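Local atomic coordinates of AB hydrolase-1 domain-containing protein (Streptococcus mutans, PDB entry 4L9A), a protein that is a putative alpha/beta hydrolase, probably a carboxylesterase that cleaves ester substrates, from a cariogenic Streptococcus. Residues Phe46-Ala50 and Val116-Gly120; Val146-Arg150 and Leu220-Phe225. All coordinates share one frame; numbering follows the deposited sequence.

Contact 1: residues Phe46-Ala50 and Val116-Gly120; sequences FLSGA and VHSIG
Leu47-Gly49 meets Val116-Gly120 at what looks like the nucleophile elbow of an alpha/beta hydrolase, where strand 111-117 turns into helix 120-130. A type II' turn, His117 to Gly120, makes the bend; Ser118 has an unusual phi/psi of 55°/-124°, consistent with the nucleophile position of this family, and its OG makes a weak hydrogen bond to NE2 of His268. The strands run parallel, linked by the backbone hydrogen bond from His117 N to Leu47 O, 3.1 Å and 156° at the hydrogen. The same oxygen receives a CA-H contact from Val116 CA at 3.2 Å. On the face of the sheet that packs against helix 120-130, Leu47 CB and Val116 CG1 lie side by side, 3.9 Å apart. Farther along, a water bridges the segments, 2.8 Å from Gly49 N, which donates to it, and 2.8 Å from His117 ND1. The other ring nitrogen, NE2, bonds His268 O. Ser118 CB rests on Gly49 CA at 3.7 Å, and Ile119 CG2, set between its own backbone N and carbonyl carbon, reaches Ala50 N at 3.5 Å. The backbone bond joins the strand ends; water and side-chain contacts place the following loop beside Ser118, where relatives usually build part of the oxyanion hole.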
loop_
_atom_site.group_PDB
_atom_site.type_symbol
_atom_site.label_atom_id
_atom_site.label_comp_id
_atom_site.label_asym_id
_atom_site.label_seq_id
_atom_site.Cartn_x
_atom_site.Cartn_y
_atom_site.Cartn_z
ATOM N N PHE A 46 6.849 -0.926 2.178
ATOM C CA PHE A 46 5.387 -0.929 2.294
ATOM C C PHE A 46 4.748 0.387 1.889
ATOM O O PHE A 46 5.186 1.469 2.307
ATOM C CB PHE A 46 4.967 -1.256 3.733
ATOM C CG PHE A 46 5.399 -2.616 4.190
ATOM C CD1 PHE A 46 4.559 -3.713 4.042
ATOM C CD2 PHE A 46 6.652 -2.806 4.755
ATOM C CE1 PHE A 46 4.963 -4.970 4.464
ATOM C CE2 PHE A 46 7.064 -4.062 5.179
ATOM C CZ PHE A 46 6.225 -5.144 5.029
ATOM N N LEU A 47 3.684 0.287 1.101
ATOM C CA LEU A 47 2.870 1.434 0.749
ATOM C C LEU A 47 1.408 1.105 1.027
ATOM O O LEU A 47 0.924 0.032 0.677
ATOM C CB LEU A 47 3.036 1.809 -0.725
ATOM C CG LEU A 47 4.414 2.197 -1.254
ATOM C CD1 LEU A 47 4.377 2.303 -2.784
ATOM C CD2 LEU A 47 4.923 3.505 -0.607
ATOM N N SER A 48 0.715 2.046 1.652
ATOM C CA SER A 48 -0.665 1.855 2.038
ATOM C C SER A 48 -1.611 2.241 0.914
ATOM O O SER A 48 -1.196 2.780 -0.124
ATOM C CB SER A 48 -0.961 2.687 3.292
ATOM O OG SER A 48 -0.191 2.189 4.364
ATOM N N GLY A 49 -2.887 1.953 1.119
ATOM C CA GLY A 49 -3.912 2.432 0.214
ATOM C C GLY A 49 -4.300 3.828 0.651
ATOM O O GLY A 49 -3.536 4.519 1.323
ATOM N N ALA A 50 -5.490 4.243 0.257
ATOM C CA ALA A 50 -6.000 5.552 0.601
ATOM C C ALA A 50 -6.581 5.379 1.983
ATOM O O ALA A 50 -7.269 4.397 2.263
ATOM C CB ALA A 50 -7.081 6.001 -0.399
ATOM N N VAL A 116 2.207 -3.674 -1.145
ATOM C CA VAL A 116 1.283 -2.546 -1.142
ATOM C C VAL A 116 -0.151 -3.000 -0.987
ATOM O O VAL A 116 -0.506 -4.153 -1.312
ATOM C CB VAL A 116 1.411 -1.707 -2.440
ATOM C CG1 VAL A 116 2.870 -1.457 -2.767
ATOM C CG2 VAL A 116 0.718 -2.430 -3.626
ATOM N N HIS A 117 -0.974 -2.082 -0.494
ATOM C CA HIS A 117 -2.416 -2.269 -0.471
ATOM C C HIS A 117 -3.057 -1.252 -1.400
ATOM O O HIS A 117 -2.644 -0.094 -1.437
ATOM C CB HIS A 117 -2.954 -2.086 0.954
ATOM C CG HIS A 117 -4.434 -2.255 1.065
ATOM N ND1 HIS A 117 -5.264 -1.274 1.568
ATOM C CD2 HIS A 117 -5.240 -3.292 0.731
ATOM C CE1 HIS A 117 -6.513 -1.703 1.548
ATOM N NE2 HIS A 117 -6.526 -2.926 1.039
ATOM N N SER A 118 -4.031 -1.695 -2.192
ATOM C CA SER A 118 -4.920 -0.769 -2.869
ATOM C C SER A 118 -4.167 0.269 -3.723
ATOM O O SER A 118 -3.378 -0.088 -4.598
ATOM C CB SER A 118 -5.794 -0.078 -1.808
ATOM O OG SER A 118 -6.930 0.533 -2.375
ATOM N N ILE A 119 -4.404 1.553 -3.460
ATOM C CA ILE A 119 -3.910 2.612 -4.339
ATOM C C ILE A 119 -2.377 2.670 -4.407
ATOM O O ILE A 119 -1.806 3.221 -5.363
ATOM C CB ILE A 119 -4.496 4.001 -3.955
ATOM C CG1 ILE A 119 -4.567 4.921 -5.167
ATOM C CG2 ILE A 119 -3.738 4.645 -2.800
ATOM C CD1 ILE A 119 -5.694 4.563 -6.112
ATOM N N GLY A 120 -1.720 2.087 -3.409
ATOM C CA GLY A 120 -0.269 1.979 -3.420
ATOM C C GLY A 120 0.264 1.258 -4.654
ATOM O O GLY A 120 1.451 1.357 -4.978
HETATM O O HOH W 1 -4.101 0.645 3.298
#

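Contact 2: residues Val146-Arg150 and Leu220-Phe225; sequences VMIYR and LGEEDF
Gly221 N donates to Asp224 OD2 at 2.7 Å, a nearly straight bond (167°) that meets the oxygen on its anti side, somewhat out of the carboxylate plane. Asp224 N returns a bond to Gly221 O, and the two together close the short 3-10 turn 222-224. Phe225, directly after the turn and tied to it by a bond from its N to Glu222 O, packs against helix 146-151. Its ring is sandwiched: Gly221 O sits over the centre of one face, and Val146 CG1 lies over the opposite face. The other valine methyl, CG2, makes the closer approach, 3.6 Å from Phe225 CD1. The far end of the ring is met by Tyr149, whose CD2 is 3.5 Å from Phe225 CZ; the two rings are inclined at 58°. With CG anti to the backbone N (chi1 180°), Tyr149 reaches across to Leu220, its OH 3.5 Å from Leu220 CB. Leu220 N is buried here without a partner in the model. The contact joins the start and the end of the largely helical excursion between strands 134-141 and 235-239, where many alpha/beta hydrolases carry a cap. On the outer side, Arg150 stretches back over Val146, whose CG1 lies 3.2 Å above the centre of the guanidinium plane. NH1 then faces Glu222 OE1 near that plane, but at 3.8 Å the salt bridge is long and probably weak. At the helix start, Val146 N is bonded to OE2 of Glu251.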
loop_
_atom_site.group_PDB
_atom_site.type_symbol
_atom_site.label_atom_id
_atom_site.label_comp_id
_atom_site.label_asym_id
_atom_site.label_seq_id
_atom_site.Cartn_x
_atom_site.Cartn_y
_atom_site.Cartn_z
ATOM N N VAL A 146 -6.222 -0.287 -13.129
ATOM C CA VAL A 146 -6.698 0.765 -14.007
ATOM C C VAL A 146 -8.179 0.518 -14.295
ATOM O O VAL A 146 -8.977 1.455 -14.338
ATOM C CB VAL A 146 -5.910 0.801 -15.322
ATOM C CG1 VAL A 146 -6.582 1.728 -16.309
ATOM C CG2 VAL A 146 -4.466 1.230 -15.061
HETATM N N MSE A 147 -8.550 -0.750 -14.448
HETATM C CA MSE A 147 -9.951 -1.086 -14.669
HETATM C C MSE A 147 -10.856 -0.589 -13.542
HETATM O O MSE A 147 -11.808 0.150 -13.790
HETATM C CB MSE A 147 -10.136 -2.588 -14.844
HETATM C CG MSE A 147 -11.545 -2.973 -15.276
HETATM SE SE MSE A 147 -11.984 -4.797 -14.739
HETATM C CE MSE A 147 -12.525 -4.429 -12.896
ATOM N N ILE A 148 -10.571 -1.000 -12.311
ATOM C CA ILE A 148 -11.422 -0.608 -11.192
ATOM C C ILE A 148 -11.352 0.908 -10.992
ATOM O O ILE A 148 -12.342 1.545 -10.646
ATOM C CB ILE A 148 -11.075 -1.374 -9.883
ATOM C CG1 ILE A 148 -12.289 -1.455 -8.950
ATOM C CG2 ILE A 148 -9.879 -0.746 -9.172
ATOM C CD1 ILE A 148 -13.401 -2.311 -9.474
ATOM N N TYR A 149 -10.183 1.489 -11.240
ATOM C CA TYR A 149 -10.012 2.924 -11.067
ATOM C C TYR A 149 -10.865 3.712 -12.053
ATOM O O TYR A 149 -11.522 4.679 -11.664
ATOM C CB TYR A 149 -8.543 3.339 -11.205
ATOM C CG TYR A 149 -8.360 4.825 -11.030
ATOM C CD1 TYR A 149 -8.230 5.380 -9.764
ATOM C CD2 TYR A 149 -8.359 5.678 -12.125
ATOM C CE1 TYR A 149 -8.077 6.738 -9.596
ATOM C CE2 TYR A 149 -8.213 7.036 -11.967
ATOM C CZ TYR A 149 -8.072 7.560 -10.704
ATOM O OH TYR A 149 -7.919 8.914 -10.545
ATOM N N ARG A 150 -10.854 3.302 -13.321
ATOM C CA ARG A 150 -11.677 3.942 -14.351
ATOM C C ARG A 150 -13.169 3.861 -14.044
ATOM O O ARG A 150 -13.925 4.772 -14.363
ATOM C CB ARG A 150 -11.426 3.317 -15.729
ATOM C CG ARG A 150 -10.163 3.782 -16.419
ATOM C CD ARG A 150 -10.010 3.165 -17.801
ATOM N NE ARG A 150 -8.721 3.525 -18.382
ATOM C CZ ARG A 150 -7.939 2.685 -19.052
ATOM N NH1 ARG A 150 -6.777 3.104 -19.541
ATOM N NH2 ARG A 150 -8.316 1.426 -19.234
ATOM N N LEU A 220 -4.647 11.070 -10.588
ATOM C CA LEU A 220 -4.075 10.181 -11.601
ATOM C C LEU A 220 -4.502 10.602 -12.998
ATOM O O LEU A 220 -5.626 11.060 -13.195
ATOM C CB LEU A 220 -4.487 8.729 -11.357
ATOM C CG LEU A 220 -3.811 7.968 -10.217
ATOM C CD1 LEU A 220 -2.325 8.296 -10.186
ATOM C CD2 LEU A 220 -4.451 8.288 -8.890
ATOM N N GLY A 221 -3.594 10.447 -13.962
ATOM C CA GLY A 221 -3.887 10.729 -15.357
ATOM C C GLY A 221 -3.599 9.528 -16.242
ATOM O O GLY A 221 -3.029 8.536 -15.779
ATOM N N GLU A 222 -3.988 9.616 -17.513
ATOM C CA GLU A 222 -3.806 8.513 -18.459
ATOM C C GLU A 222 -2.341 8.125 -18.576
ATOM O O GLU A 222 -2.016 6.954 -18.763
ATOM C CB GLU A 222 -4.344 8.886 -19.841
ATOM C CG GLU A 222 -5.834 9.171 -19.879
ATOM C CD GLU A 222 -6.668 7.943 -19.595
ATOM O OE1 GLU A 222 -6.115 6.821 -19.651
ATOM O OE2 GLU A 222 -7.875 8.101 -19.314
ATOM N N GLU A 223 -1.458 9.105 -18.446
ATOM C CA GLU A 223 -0.026 8.847 -18.514
ATOM C C GLU A 223 0.444 7.951 -17.370
ATOM O O GLU A 223 1.534 7.390 -17.419
ATOM C CB GLU A 223 0.751 10.160 -18.508
ATOM C CG GLU A 223 1.342 10.530 -19.858
ATOM C CD GLU A 223 2.019 9.357 -20.540
ATOM O OE1 GLU A 223 1.563 8.957 -21.631
ATOM O OE2 GLU A 223 3.007 8.834 -19.986
ATOM N N ASP A 224 -0.388 7.818 -16.343
ATOM C CA ASP A 224 -0.050 7.001 -15.183
ATOM C C ASP A 224 -0.542 5.566 -15.343
ATOM O O ASP A 224 -0.374 4.737 -14.441
ATOM C CB ASP A 224 -0.661 7.612 -13.923
ATOM C CG ASP A 224 -0.148 9.012 -13.661
ATOM O OD1 ASP A 224 1.086 9.198 -13.714
ATOM O OD2 ASP A 224 -0.973 9.924 -13.437
ATOM N N PHE A 225 -1.148 5.269 -16.490
ATOM C CA PHE A 225 -1.786 3.969 -16.680
ATOM C C PHE A 225 -1.115 3.127 -17.763
ATOM O O PHE A 225 -1.727 2.198 -18.303
ATOM C CB PHE A 225 -3.265 4.170 -17.027
ATOM C CG PHE A 225 -4.048 4.878 -15.965
ATOM C CD1 PHE A 225 -3.705 4.748 -14.629
ATOM C CD2 PHE A 225 -5.119 5.688 -16.302
ATOM C CE1 PHE A 225 -4.428 5.403 -13.644
ATOM C CE2 PHE A 225 -5.839 6.344 -15.321
ATOM C CZ PHE A 225 -5.493 6.199 -13.992
#

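Overall arrangement
The centre of contact 1 lies about 2 Å from the centre of the chain, whereas contact 2 is a surface contact with its centre about 17 Å from it; the two centres are 15 Å apart and their nearest atoms about 5 Å, without touching. They share no helix or strand. Contact 1 joins neighbouring strands of the central sheet at their C-terminal ends, mainly through main-chain bonding and a bridging water, beside one apolar pair. Contact 2 joins a helix to a loop, and what crosses it is side-chain chemistry: aromatic and aliphatic packing with one long salt bridge at the outside. Phe122, on the helix that follows the turn of contact 1, meets the ring of Phe225 and so links the two neighbourhoods.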